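Local structure of glucanase (Clostridium thermocellum, 5GXX) at residues Y5-A10 with A427-T432; I15-C20 with Y385-G390; F313-S318 with Q326-F331. The protein probably hydrolyses internal beta-1,4-glucosidic bonds of cellulose as a calcium-binding family 9 endoglucanase of the cellulosome. The protein carries 1 engineered substitution. One frame throughout, in Å; residues are numbered along the deposited sequence. Where two conformers were deposited one is given.

Interaction 1: Y5-A10 with A427-T432; sequences YNYAEA and AEYGGT
With CG of Asn6 turned away from its own backbone N (chi1 -173°), the side-chain amide reaches across to the 427-432 segment, while Tyr7 and Tyr429 share the other setting, CG beside the backbone N (chi1 -58° and -65°). These two tyrosines lie side by side, pointing the same way. ND2 of Asn6 donates to Thr432 O at 3.0 Å in a nearly straight bond, the acceptor lying close to the amide plane. The other end of that amide faces its own helix: Asn6 OD1 accepts from Glu9 N at 3.1 Å, a capping bond from the N-cap position of helix 7-20, its donor standing above the carbonyl plane rather than on a lone pair. CB of Ala8 rests on the backbone of Gly431, 3.4 Å from its O. CA of Gly431 lies 3.6 Å from Asn6 OD1, and the glycine lets the chain pass this close. Before it, Gly430, the first residue after helix 412-429, leaves it with positive phi. The tyrosine rings meet obliquely, CE2 of Tyr7 lying 3.8 Å from CD2 of Tyr429, and their hydroxyls are bonded elsewhere, Tyr7 to Asp337 and Tyr429 to Tyr329. The contact thus joins the start of the catalytic domain's first helix to the end of a late one. One amide serves both sides, capping a helix and holding the departing chain, which should restrict its rotation.

Interaction 2: I15-C20 with Y385-G390; sequences IYFYEC and YGALVG
Tyr385 and Gly386 bring a chain without regular structure against the flank of helix 7-20, turning at Gly386 with positive phi, where the CA atoms of Phe17 and Gly386 are only 5.2 Å apart. This is a helix-to-loop contact inside the helical barrel expected of a family 9 glycoside hydrolase, the (alpha/alpha)6 fold, and it joins the first helix to the long loop that precedes helix 412-429. Tyr16 and Phe17 both leave the helix with CG anti to the backbone N (chi1 172° and 169°); this shared torsion and the helical step between successive residues together direct the rings to Tyr385 and Ala387 respectively. Tyr16 meets Tyr385 in an offset edge-to-face pair, the edge of Tyr385 toward the face of Tyr16, with planes at 75° and centroids 5.8 Å apart. The CB of Tyr385 also packs on Tyr16, 3.6 Å from its CD1. Phe437 meets both tyrosines edge-to-face, adding a third ring to the group. No hydrogen bond crosses between the segments; Phe17 N and Tyr385 O approach, but at a poor angle. The loop's polar backbone is served from elsewhere: Asn415 of helix 412-429 donates through its ND2 to Gly386 O and accepts at its OD1 from Leu388 N. Two residues beyond Tyr385, Ala387 sets its methyl CB obliquely against the Phe17 ring, 3.6 Å from CD1 and 3.8 Å from CE1.

Interaction 3: F313-S318 with Q326-F331; sequences FVYADS and QKYYNF
Phe313 with Tyr329 and Tyr315 with Tyr328 make two aromatic pairs that bridge the helices, on roughly opposite sides of the small methyl of Ala316. The edge of Phe313 is turned toward the face of Tyr329 in an offset edge-to-face pair, CE1 of Phe313 coming within 3.6 Å of CD2 of Tyr329. Ala316 points at the other helix, and its CB sits in the notch between CB of Tyr328, 4.1 Å away, and the backbone N of Tyr329. Helices 301-318 and 322-340 are consecutive and antiparallel, a helical hairpin within the helical barrel of the catalytic domain, and their short segments approach to 8.6 Å between axes. On the other side of Ala316, CE2 of Tyr328 lies 3.8 Å from CD2 of Tyr315, near the plane of the Tyr315 ring, although the two ring planes meet obliquely, neither stacked nor edge-to-face. Tyr315 reaches there with CG anti to its backbone N (chi1 -173°), whereas Tyr328 keeps CG beside its N (chi1 -60°). The hydroxyls are hydrogen-bonded beyond the two segments: Tyr315 to His266, Tyr328 to Asp274, and Tyr329 to Glu428. Helix 412-429 covers Phe313 through Ala421 and Leu425, and helix 263-276 packs on Tyr315 and Tyr328 through Leu273.

In the fold
From the N terminus, the chain enters helix 7-20, whose beginning takes part in interaction 1 and whose end takes part in interaction 2. Helix 301-318 then turns back into helix 322-340, and interaction 3 closes that short hairpin locally. The chain next reaches 385-390, where interaction 2 closes a loop of some 365 residues, and finally 427-432, where interaction 1 closes the longest one. The three are nested, 3 within 2 within 1, and none cross. Interactions 1 and 3 touch, Tyr329 OH probably hydrogen-bonding with Glu428 OE1 and Tyr429 OH, so the hairpin is tied to helix 412-429. Interactions 1 and 2 share helix 7-20 without touching, nearest atoms about 5 Å apart; interaction 2 is about 12 Å from interaction 3.

Interaction 1: Y5-A10 with A427-T432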
ATOM      1  N   TYR A   5      40.222 -38.197  12.943  1.00 21.57           N
ATOM      2  CA  TYR A   5      39.953 -36.922  12.292  1.00 18.84           C
ATOM      3  C   TYR A   5      41.134 -36.043  12.638  1.00 17.67           C
ATOM      4  O   TYR A   5      41.877 -36.334  13.576  1.00 18.31           O
ATOM      5  CB  TYR A   5      38.631 -36.296  12.789  1.00 18.04           C
ATOM      6  CG  TYR A   5      37.445 -37.147  12.392  1.00 16.78           C
ATOM      7  CD1 TYR A   5      36.917 -37.066  11.106  1.00 15.26           C
ATOM      8  CD2 TYR A   5      36.906 -38.081  13.274  1.00 15.85           C
ATOM      9  CE1 TYR A   5      35.873 -37.868  10.718  1.00 15.30           C
ATOM     10  CE2 TYR A   5      35.843 -38.906  12.880  1.00 13.92           C
ATOM     11  CZ  TYR A   5      35.351 -38.794  11.595  1.00 14.65           C
ATOM     12  OH  TYR A   5      34.319 -39.594  11.175  1.00 18.80           O
ATOM     13  N   ASN A   6      41.279 -34.954  11.889  1.00 18.58           N
ATOM     14  CA  ASN A   6      42.236 -33.924  12.260  1.00 17.18           C
ATOM     15  C   ASN A   6      41.607 -33.057  13.345  1.00 15.38           C
ATOM     16  O   ASN A   6      40.959 -32.059  13.044  1.00 16.90           O
ATOM     17  CB  ASN A   6      42.645 -33.083  11.050  1.00 17.87           C
ATOM     18  CG  ASN A   6      43.764 -32.109  11.378  1.00 16.59           C
ATOM     19  OD1 ASN A   6      44.078 -31.852  12.543  1.00 19.93           O
ATOM     20  ND2 ASN A   6      44.369 -31.557  10.333  1.00 20.08           N
ATOM     21  N   TYR A   7      41.761 -33.496  14.590  1.00 15.18           N
ATOM     22  CA  TYR A   7      41.198 -32.807  15.749  1.00 13.34           C
ATOM     23  C   TYR A   7      41.785 -31.416  15.937  1.00 14.46           C
ATOM     24  O   TYR A   7      41.081 -30.529  16.410  1.00 13.74           O
ATOM     25  CB  TYR A   7      41.356 -33.613  17.044  1.00 13.27           C
ATOM     26  CG  TYR A   7      40.716 -34.986  16.977  1.00 13.54           C
ATOM     27  CD1 TYR A   7      39.326 -35.131  16.960  1.00 11.36           C
ATOM     28  CD2 TYR A   7      41.506 -36.136  16.959  1.00 13.52           C
ATOM     29  CE1 TYR A   7      38.751 -36.395  16.910  1.00 12.79           C
ATOM     30  CE2 TYR A   7      40.935 -37.407  16.903  1.00 13.79           C
ATOM     31  CZ  TYR A   7      39.567 -37.524  16.859  1.00 12.44           C
ATOM     32  OH  TYR A   7      39.018 -38.789  16.819  1.00 14.09           O
ATOM     33  N   ALA A   8      43.041 -31.211  15.535  1.00 14.60           N
ATOM     34  CA  ALA A   8      43.639 -29.877  15.595  1.00 14.51           C
ATOM     35  C   ALA A   8      42.922 -28.887  14.684  1.00 13.82           C
ATOM     36  O   ALA A   8      42.698 -27.744  15.067  1.00 14.04           O
ATOM     37  CB  ALA A   8      45.134 -29.912  15.251  1.00 15.58           C
ATOM     38  N   GLU A   9      42.581 -29.327  13.474  1.00 14.57           N
ATOM     39  CA  GLU A   9      41.833 -28.468  12.545  1.00 14.29           C
ATOM     40  C   GLU A   9      40.417 -28.230  13.064  1.00 13.94           C
ATOM     41  O   GLU A   9      39.913 -27.111  13.007  1.00 13.61           O
ATOM     42  CB  GLU A   9      41.781 -29.049  11.130  1.00 15.96           C
ATOM     43  CG  GLU A   9      41.058 -28.146  10.129  1.00 19.39           C
ATOM     44  CD  GLU A   9      40.830 -28.839   8.803  1.00 25.11           C
ATOM     45  OE1 GLU A   9      41.733 -29.593   8.376  1.00 30.15           O
ATOM     46  OE2 GLU A   9      39.767 -28.632   8.183  1.00 18.89           O
ATOM     47  N   ALA A  10      39.773 -29.276  13.575  1.00 12.88           N
ATOM     48  CA  ALA A  10      38.461 -29.096  14.209  1.00 12.75           C
ATOM     49  C   ALA A  10      38.513 -28.066  15.340  1.00 13.38           C
ATOM     50  O   ALA A  10      37.654 -27.181  15.458  1.00 12.21           O
ATOM     51  CB  ALA A  10      37.966 -30.422  14.729  1.00 12.08           C
ATOM     52  N   ALA A 427      45.368 -33.068  21.925  1.00 16.70           N
ATOM     53  CA  ALA A 427      46.475 -33.329  22.838  1.00 18.64           C
ATOM     54  C   ALA A 427      47.014 -34.733  22.620  1.00 19.14           C
ATOM     55  O   ALA A 427      48.234 -34.946  22.569  1.00 20.16           O
ATOM     56  CB  ALA A 427      46.016 -33.160  24.283  1.00 17.45           C
ATOM     57  N   GLU A 428      46.122 -35.700  22.465  1.00 18.99           N
ATOM     58  CA  GLU A 428      46.571 -37.078  22.290  1.00 19.22           C
ATOM     59  C   GLU A 428      47.052 -37.377  20.869  1.00 20.90           C
ATOM     60  O   GLU A 428      48.095 -38.019  20.678  1.00 21.33           O
ATOM     61  CB  GLU A 428      45.438 -38.027  22.662  1.00 18.20           C
ATOM     62  CG  GLU A 428      45.745 -39.492  22.361  1.00 16.84           C
ATOM     63  CD  GLU A 428      44.744 -40.446  22.976  1.00 19.98           C
ATOM     64  OE1 GLU A 428      43.681 -40.002  23.435  1.00 17.57           O
ATOM     65  OE2 GLU A 428      44.991 -41.666  22.979  1.00 22.32           O
ATOM     66  N   TYR A 429      46.305 -36.924  19.871  1.00 20.76           N
ATOM     67  CA  TYR A 429      46.550 -37.384  18.507  1.00 21.05           C
ATOM     68  C   TYR A 429      47.333 -36.399  17.661  1.00 23.34           C
ATOM     69  O   TYR A 429      47.771 -36.738  16.564  1.00 25.53           O
ATOM     70  CB  TYR A 429      45.239 -37.761  17.824  1.00 20.53           C
ATOM     71  CG  TYR A 429      44.587 -38.950  18.487  1.00 21.21           C
ATOM     72  CD1 TYR A 429      45.094 -40.234  18.300  1.00 24.73           C
ATOM     73  CD2 TYR A 429      43.500 -38.799  19.347  1.00 20.25           C
ATOM     74  CE1 TYR A 429      44.507 -41.327  18.917  1.00 20.85           C
ATOM     75  CE2 TYR A 429      42.894 -39.890  19.955  1.00 20.46           C
ATOM     76  CZ  TYR A 429      43.405 -41.158  19.740  1.00 21.64           C
ATOM     77  OH  TYR A 429      42.829 -42.252  20.358  1.00 23.81           O
ATOM     78  N   GLY A 430      47.524 -35.188  18.176  1.00 24.09           N
ATOM     79  CA  GLY A 430      48.214 -34.160  17.416  1.00 26.66           C
ATOM     80  C   GLY A 430      47.316 -33.649  16.308  1.00 26.43           C
ATOM     81  O   GLY A 430      46.137 -33.347  16.527  1.00 27.63           O
ATOM     82  N   GLY A 431      47.862 -33.603  15.099  1.00 26.11           N
ATOM     83  CA  GLY A 431      47.182 -33.031  13.951  1.00 24.77           C
ATOM     84  C   GLY A 431      47.801 -31.660  13.739  1.00 24.66           C
ATOM     85  O   GLY A 431      48.251 -31.014  14.697  1.00 25.03           O
ATOM     86  N   THR A 432      47.813 -31.233  12.480  1.00 25.74           N
ATOM     87  CA  THR A 432      48.321 -29.926  12.064  1.00 26.42           C
ATOM     88  C   THR A 432      47.151 -29.002  11.709  1.00 24.04           C
ATOM     89  O   THR A 432      46.269 -29.366  10.935  1.00 23.39           O
ATOM     90  CB  THR A 432      49.258 -30.065  10.848  1.00 27.10           C
ATOM     91  OG1 THR A 432      50.165 -31.156  11.054  1.00 32.78           O
ATOM     92  CG2 THR A 432      50.059 -28.787  10.638  1.00 30.09           C
TER

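Interaction 2: I15-C20 with Y385-G390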
ATOM      1  N   ILE A  15      37.187 -22.786  17.620  1.00 11.13           N
ATOM      2  CA  ILE A  15      37.540 -21.547  18.309  1.00 11.97           C
ATOM      3  C   ILE A  15      37.176 -20.309  17.500  1.00 11.74           C
ATOM      4  O   ILE A  15      36.646 -19.331  18.052  1.00 13.22           O
ATOM      5  CB  ILE A  15      39.046 -21.534  18.648  1.00 10.95           C
ATOM      6  CG1 ILE A  15      39.363 -22.680  19.611  1.00 11.78           C
ATOM      7  CG2 ILE A  15      39.460 -20.188  19.279  1.00 12.61           C
ATOM      8  CD1 ILE A  15      40.864 -22.999  19.662  1.00 12.21           C
ATOM      9  N   TYR A  16      37.493 -20.372  16.207  1.00 11.43           N
ATOM     10  CA  TYR A  16      37.218 -19.291  15.252  1.00 10.80           C
ATOM     11  C   TYR A  16      35.740 -18.947  15.256  1.00 10.97           C
ATOM     12  O   TYR A  16      35.385 -17.781  15.079  1.00 12.13           O
ATOM     13  CB  TYR A  16      37.696 -19.709  13.850  1.00 12.02           C
ATOM     14  CG  TYR A  16      37.332 -18.786  12.709  1.00 11.66           C
ATOM     15  CD1 TYR A  16      36.132 -18.946  11.993  1.00 11.33           C
ATOM     16  CD2 TYR A  16      38.193 -17.760  12.318  1.00 10.09           C
ATOM     17  CE1 TYR A  16      35.817 -18.136  10.924  1.00 12.11           C
ATOM     18  CE2 TYR A  16      37.903 -16.945  11.210  1.00 11.32           C
ATOM     19  CZ  TYR A  16      36.712 -17.144  10.536  1.00 12.45           C
ATOM     20  OH  TYR A  16      36.380 -16.359   9.468  1.00 14.54           O
ATOM     21  N   PHE A  17      34.880 -19.950  15.452  1.00 11.47           N
ATOM     22  CA  PHE A  17      33.453 -19.669  15.624  1.00 11.34           C
ATOM     23  C   PHE A  17      33.189 -18.493  16.567  1.00 10.97           C
ATOM     24  O   PHE A  17      32.377 -17.620  16.233  1.00 10.50           O
ATOM     25  CB  PHE A  17      32.703 -20.939  16.063  1.00  9.74           C
ATOM     26  CG  PHE A  17      31.287 -20.674  16.511  1.00 11.59           C
ATOM     27  CD1 PHE A  17      30.266 -20.426  15.602  1.00 11.45           C
ATOM     28  CD2 PHE A  17      30.984 -20.675  17.861  1.00 10.47           C
ATOM     29  CE1 PHE A  17      28.952 -20.186  16.016  1.00 12.31           C
ATOM     30  CE2 PHE A  17      29.656 -20.481  18.305  1.00 15.20           C
ATOM     31  CZ  PHE A  17      28.640 -20.210  17.385  1.00  9.28           C
ATOM     32  N   TYR A  18      33.857 -18.467  17.723  1.00 10.98           N
ATOM     33  CA  TYR A  18      33.595 -17.385  18.676  1.00 11.28           C
ATOM     34  C   TYR A  18      33.928 -16.006  18.112  1.00 12.36           C
ATOM     35  O   TYR A  18      33.268 -15.019  18.460  1.00 12.63           O
ATOM     36  CB  TYR A  18      34.290 -17.638  20.010  1.00 11.83           C
ATOM     37  CG  TYR A  18      33.654 -18.805  20.724  1.00 11.44           C
ATOM     38  CD1 TYR A  18      32.491 -18.629  21.473  1.00  9.17           C
ATOM     39  CD2 TYR A  18      34.174 -20.095  20.596  1.00 10.54           C
ATOM     40  CE1 TYR A  18      31.864 -19.705  22.080  1.00  9.54           C
ATOM     41  CE2 TYR A  18      33.565 -21.178  21.217  1.00 10.84           C
ATOM     42  CZ  TYR A  18      32.411 -20.972  21.952  1.00 12.47           C
ATOM     43  OH  TYR A  18      31.804 -22.018  22.606  1.00 11.28           O
ATOM     44  N   GLU A  19      34.911 -15.902  17.218  1.00 10.67           N
ATOM     45  CA  GLU A  19      35.179 -14.607  16.577  1.00 11.21           C
ATOM     46  C   GLU A  19      34.045 -14.164  15.650  1.00 11.81           C
ATOM     47  O   GLU A  19      33.799 -12.971  15.451  1.00 13.13           O
ATOM     48  CB  GLU A  19      36.503 -14.654  15.814  1.00 11.71           C
ATOM     49  CG  GLU A  19      37.657 -14.742  16.798  1.00 15.11           C
ATOM     50  CD  GLU A  19      39.026 -14.953  16.159  1.00 13.14           C
ATOM     51  OE1 GLU A  19      39.312 -14.402  15.088  1.00 13.78           O
ATOM     52  OE2 GLU A  19      39.813 -15.689  16.774  1.00 16.32           O
ATOM     53  N   CYS A  20      33.342 -15.127  15.061  1.00 11.52           N
ATOM     54  CA  CYS A  20      32.146 -14.821  14.273  1.00 11.55           C
ATOM     55  C   CYS A  20      31.011 -14.256  15.144  1.00 10.99           C
ATOM     56  O   CYS A  20      30.107 -13.589  14.633  1.00 11.21           O
ATOM     57  CB  CYS A  20      31.654 -16.091  13.591  1.00 11.94           C
ATOM     58  SG  CYS A  20      32.808 -16.763  12.397  1.00 12.30           S
ATOM     59  N   TYR A 385      32.744 -21.064  10.001  1.00 11.06           N
ATOM     60  CA  TYR A 385      33.659 -22.142  10.355  1.00 10.77           C
ATOM     61  C   TYR A 385      33.555 -22.519  11.813  1.00 10.85           C
ATOM     62  O   TYR A 385      33.573 -21.667  12.731  1.00 10.69           O
ATOM     63  CB  TYR A 385      35.132 -21.798  10.094  1.00  9.94           C
ATOM     64  CG  TYR A 385      35.543 -21.779   8.644  1.00 12.46           C
ATOM     65  CD1 TYR A 385      35.761 -22.969   7.941  1.00 12.57           C
ATOM     66  CD2 TYR A 385      35.752 -20.569   7.989  1.00 14.76           C
ATOM     67  CE1 TYR A 385      36.161 -22.945   6.611  1.00 14.67           C
ATOM     68  CE2 TYR A 385      36.158 -20.544   6.658  1.00 13.24           C
ATOM     69  CZ  TYR A 385      36.356 -21.729   5.974  1.00 13.71           C
ATOM     70  OH  TYR A 385      36.755 -21.674   4.657  1.00 20.74           O
ATOM     71  N   GLY A 386      33.520 -23.836  12.007  1.00 11.50           N
ATOM     72  CA  GLY A 386      33.610 -24.365  13.356  1.00 11.23           C
ATOM     73  C   GLY A 386      32.322 -24.541  14.134  1.00 11.63           C
ATOM     74  O   GLY A 386      32.339 -25.116  15.219  1.00 11.75           O
ATOM     75  N   ALA A 387      31.215 -24.011  13.622  1.00 11.29           N
ATOM     76  CA  ALA A 387      29.954 -24.100  14.346  1.00 10.25           C
ATOM     77  C   ALA A 387      29.426 -25.526  14.391  1.00 10.79           C
ATOM     78  O   ALA A 387      29.168 -26.112  13.340  1.00 11.97           O
ATOM     79  CB  ALA A 387      28.913 -23.175  13.708  1.00 10.82           C
ATOM     80  N   LEU A 388      29.257 -26.043  15.610  1.00  9.15           N
ATOM     81  CA  LEU A 388      28.576 -27.333  15.818  1.00 10.25           C
ATOM     82  C   LEU A 388      27.073 -27.100  15.717  1.00 10.47           C
ATOM     83  O   LEU A 388      26.526 -26.351  16.527  1.00 11.28           O
ATOM     84  CB  LEU A 388      28.935 -27.939  17.173  1.00 11.25           C
ATOM     85  CG  LEU A 388      28.313 -29.305  17.506  1.00  9.86           C
ATOM     86  CD1 LEU A 388      28.881 -30.411  16.606  1.00 10.97           C
ATOM     87  CD2 LEU A 388      28.637 -29.623  18.943  1.00 11.94           C
ATOM     88  N   VAL A 389      26.413 -27.724  14.744  1.00  9.69           N
ATOM     89  CA  VAL A 389      24.952 -27.565  14.648  1.00 10.69           C
ATOM     90  C   VAL A 389      24.183 -28.380  15.707  1.00  8.41           C
ATOM     91  O   VAL A 389      24.732 -29.255  16.369  1.00  9.26           O
ATOM     92  CB  VAL A 389      24.417 -27.780  13.204  1.00 11.02           C
ATOM     93  CG1 VAL A 389      25.103 -26.852  12.209  1.00 10.69           C
ATOM     94  CG2 VAL A 389      24.584 -29.227  12.756  1.00 11.68           C
ATOM     95  N   GLY A 390      22.890 -28.103  15.826  1.00 10.88           N
ATOM     96  CA  GLY A 390      22.035 -28.878  16.717  1.00  8.99           C
ATOM     97  C   GLY A 390      22.162 -30.377  16.475  1.00  9.64           C
ATOM     98  O   GLY A 390      22.385 -31.152  17.405  1.00 11.79           O
TER

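Interaction 3: F313-S318 with Q326-F331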
ATOM      1  N   PHE A 313      36.037 -37.363  29.518  1.00 13.50           N
ATOM      2  CA  PHE A 313      37.492 -37.330  29.366  1.00 13.54           C
ATOM      3  C   PHE A 313      38.143 -36.850  30.669  1.00 14.77           C
ATOM      4  O   PHE A 313      39.126 -37.437  31.131  1.00 15.44           O
ATOM      5  CB  PHE A 313      37.931 -36.390  28.229  1.00 13.59           C
ATOM      6  CG  PHE A 313      37.797 -36.943  26.823  1.00 14.42           C
ATOM      7  CD1 PHE A 313      38.244 -38.213  26.458  1.00 11.93           C
ATOM      8  CD2 PHE A 313      37.288 -36.122  25.825  1.00 13.40           C
ATOM      9  CE1 PHE A 313      38.129 -38.671  25.148  1.00 13.79           C
ATOM     10  CE2 PHE A 313      37.205 -36.541  24.495  1.00 11.79           C
ATOM     11  CZ  PHE A 313      37.627 -37.823  24.148  1.00 12.07           C
ATOM     12  N   VAL A 314      37.633 -35.758  31.238  1.00 13.86           N
ATOM     13  CA  VAL A 314      38.225 -35.191  32.450  1.00 13.61           C
ATOM     14  C   VAL A 314      38.152 -36.205  33.593  1.00 15.05           C
ATOM     15  O   VAL A 314      39.127 -36.416  34.317  1.00 15.62           O
ATOM     16  CB  VAL A 314      37.574 -33.843  32.842  1.00 13.30           C
ATOM     17  CG1 VAL A 314      38.066 -33.393  34.229  1.00 15.57           C
ATOM     18  CG2 VAL A 314      37.874 -32.749  31.828  1.00 13.43           C
ATOM     19  N   TYR A 315      37.014 -36.876  33.728  1.00 14.31           N
ATOM     20  CA  TYR A 315      36.849 -37.846  34.792  1.00 16.07           C
ATOM     21  C   TYR A 315      37.753 -39.061  34.565  1.00 16.18           C
ATOM     22  O   TYR A 315      38.465 -39.491  35.476  1.00 16.18           O
ATOM     23  CB  TYR A 315      35.386 -38.259  34.972  1.00 14.99           C
ATOM     24  CG  TYR A 315      35.249 -39.134  36.200  1.00 12.95           C
ATOM     25  CD1 TYR A 315      35.474 -38.603  37.485  1.00 13.87           C
ATOM     26  CD2 TYR A 315      34.929 -40.493  36.085  1.00 12.50           C
ATOM     27  CE1 TYR A 315      35.409 -39.400  38.610  1.00 14.78           C
ATOM     28  CE2 TYR A 315      34.840 -41.299  37.223  1.00 15.25           C
ATOM     29  CZ  TYR A 315      35.073 -40.741  38.473  1.00 15.60           C
ATOM     30  OH  TYR A 315      34.992 -41.508  39.614  1.00 17.23           O
ATOM     31  N   ALA A 316      37.752 -39.597  33.353  1.00 16.34           N
ATOM     32  CA  ALA A 316      38.613 -40.738  33.043  1.00 17.57           C
ATOM     33  C   ALA A 316      40.082 -40.419  33.307  1.00 18.33           C
ATOM     34  O   ALA A 316      40.816 -41.242  33.841  1.00 16.83           O
ATOM     35  CB  ALA A 316      38.422 -41.173  31.598  1.00 17.28           C
ATOM     36  N   ASP A 317      40.519 -39.224  32.932  1.00 18.14           N
ATOM     37  CA  ASP A 317      41.910 -38.838  33.148  1.00 19.64           C
ATOM     38  C   ASP A 317      42.269 -38.672  34.618  1.00 20.67           C
ATOM     39  O   ASP A 317      43.460 -38.671  34.962  1.00 22.26           O
ATOM     40  CB  ASP A 317      42.204 -37.530  32.417  1.00 19.39           C
ATOM     41  CG  ASP A 317      42.399 -37.727  30.933  1.00 20.13           C
ATOM     42  OD1 ASP A 317      42.612 -38.886  30.508  1.00 23.88           O
ATOM     43  OD2 ASP A 317      42.347 -36.722  30.194  1.00 21.59           O
ATOM     44  N   SER A 318      41.260 -38.534  35.475  1.00 20.08           N
ATOM     45  CA  SER A 318      41.484 -38.234  36.891  0.50 20.42           C
ATOM     46  C   SER A 318      41.429 -39.472  37.782  1.00 21.13           C
ATOM     47  O   SER A 318      41.647 -39.370  38.992  1.00 23.31           O
ATOM     48  CB  SER A 318      40.458 -37.220  37.394  0.50 20.50           C
ATOM     49  OG  SER A 318      39.208 -37.848  37.608  0.50 18.56           O
ATOM     50  N   GLN A 326      38.645 -46.829  30.283  1.00 15.03           N
ATOM     51  CA  GLN A 326      38.361 -47.248  28.908  1.00 16.07           C
ATOM     52  C   GLN A 326      36.898 -47.009  28.534  1.00 14.40           C
ATOM     53  O   GLN A 326      36.588 -46.500  27.446  1.00 14.96           O
ATOM     54  CB  GLN A 326      38.693 -48.730  28.753  1.00 16.27           C
ATOM     55  CG  GLN A 326      38.457 -49.283  27.361  1.00 23.96           C
ATOM     56  CD  GLN A 326      38.896 -50.725  27.264  1.00 30.05           C
ATOM     57  OE1 GLN A 326      38.096 -51.646  27.439  1.00 35.33           O
ATOM     58  NE2 GLN A 326      40.181 -50.929  27.008  1.00 32.44           N
ATOM     59  N   LYS A 327      36.001 -47.365  29.445  1.00 14.07           N
ATOM     60  CA  LYS A 327      34.574 -47.174  29.188  1.00 14.41           C
ATOM     61  C   LYS A 327      34.257 -45.687  28.988  1.00 13.80           C
ATOM     62  O   LYS A 327      33.535 -45.326  28.066  1.00 13.03           O
ATOM     63  CB  LYS A 327      33.729 -47.766  30.316  1.00 15.69           C
ATOM     64  CG  LYS A 327      32.249 -47.402  30.273  1.00 17.13           C
ATOM     65  CD  LYS A 327      31.394 -48.118  31.313  1.00 19.34           C
ATOM     66  CE  LYS A 327      31.760 -47.682  32.718  1.00 16.38           C
ATOM     67  NZ  LYS A 327      30.812 -48.315  33.691  1.00 19.52           N
ATOM     68  N   TYR A 328      34.782 -44.820  29.850  1.00 13.17           N
ATOM     69  CA  TYR A 328      34.441 -43.405  29.700  1.00 12.78           C
ATOM     70  C   TYR A 328      35.136 -42.720  28.536  1.00 14.64           C
ATOM     71  O   TYR A 328      34.522 -41.884  27.870  1.00 14.32           O
ATOM     72  CB  TYR A 328      34.666 -42.640  31.008  1.00 12.15           C
ATOM     73  CG  TYR A 328      33.830 -43.162  32.149  1.00 10.89           C
ATOM     74  CD1 TYR A 328      32.519 -43.578  31.971  1.00 10.88           C
ATOM     75  CD2 TYR A 328      34.362 -43.222  33.434  1.00  9.91           C
ATOM     76  CE1 TYR A 328      31.759 -44.060  33.017  1.00 10.77           C
ATOM     77  CE2 TYR A 328      33.615 -43.696  34.483  1.00 13.38           C
ATOM     78  CZ  TYR A 328      32.324 -44.124  34.281  1.00 12.77           C
ATOM     79  OH  TYR A 328      31.607 -44.597  35.360  1.00 15.08           O
ATOM     80  N   TYR A 329      36.403 -43.070  28.294  1.00 14.02           N
ATOM     81  CA  TYR A 329      37.132 -42.574  27.126  1.00 13.36           C
ATOM     82  C   TYR A 329      36.431 -42.988  25.828  1.00 13.40           C
ATOM     83  O   TYR A 329      36.268 -42.163  24.931  1.00 14.92           O
ATOM     84  CB  TYR A 329      38.573 -43.109  27.112  1.00 13.91           C
ATOM     85  CG  TYR A 329      39.393 -42.646  25.924  1.00 14.92           C
ATOM     86  CD1 TYR A 329      39.364 -43.335  24.703  1.00 15.63           C
ATOM     87  CD2 TYR A 329      40.191 -41.505  26.005  1.00 17.76           C
ATOM     88  CE1 TYR A 329      40.102 -42.916  23.603  1.00 16.52           C
ATOM     89  CE2 TYR A 329      40.936 -41.085  24.906  1.00 16.61           C
ATOM     90  CZ  TYR A 329      40.889 -41.796  23.712  1.00 18.25           C
ATOM     91  OH  TYR A 329      41.623 -41.375  22.632  1.00 20.83           O
ATOM     92  N   ASN A 330      36.027 -44.251  25.715  1.00 12.51           N
ATOM     93  CA  ASN A 330      35.440 -44.722  24.454  1.00 11.86           C
ATOM     94  C   ASN A 330      34.111 -44.010  24.190  1.00 11.89           C
ATOM     95  O   ASN A 330      33.811 -43.619  23.049  1.00 12.30           O
ATOM     96  CB  ASN A 330      35.201 -46.233  24.529  1.00 13.25           C
ATOM     97  CG  ASN A 330      36.469 -47.054  24.341  1.00 15.60           C
ATOM     98  OD1 ASN A 330      37.515 -46.532  23.947  1.00 16.39           O
ATOM     99  ND2 ASN A 330      36.360 -48.360  24.601  1.00 16.59           N
ATOM    100  N   PHE A 331      33.339 -43.852  25.268  1.00 10.42           N
ATOM    101  CA  PHE A 331      32.110 -43.052  25.160  1.00 11.51           C
ATOM    102  C   PHE A 331      32.398 -41.648  24.626  1.00 11.16           C
ATOM    103  O   PHE A 331      31.761 -41.192  23.665  1.00 11.88           O
ATOM    104  CB  PHE A 331      31.374 -42.957  26.507  1.00 11.20           C
ATOM    105  CG  PHE A 331      30.415 -41.799  26.570  1.00  9.18           C
ATOM    106  CD1 PHE A 331      29.198 -41.855  25.899  1.00  9.56           C
ATOM    107  CD2 PHE A 331      30.755 -40.638  27.270  1.00  9.97           C
ATOM    108  CE1 PHE A 331      28.344 -40.765  25.910  1.00 11.09           C
ATOM    109  CE2 PHE A 331      29.905 -39.541  27.267  1.00 10.94           C
ATOM    110  CZ  PHE A 331      28.681 -39.617  26.616  1.00 11.64           C
TER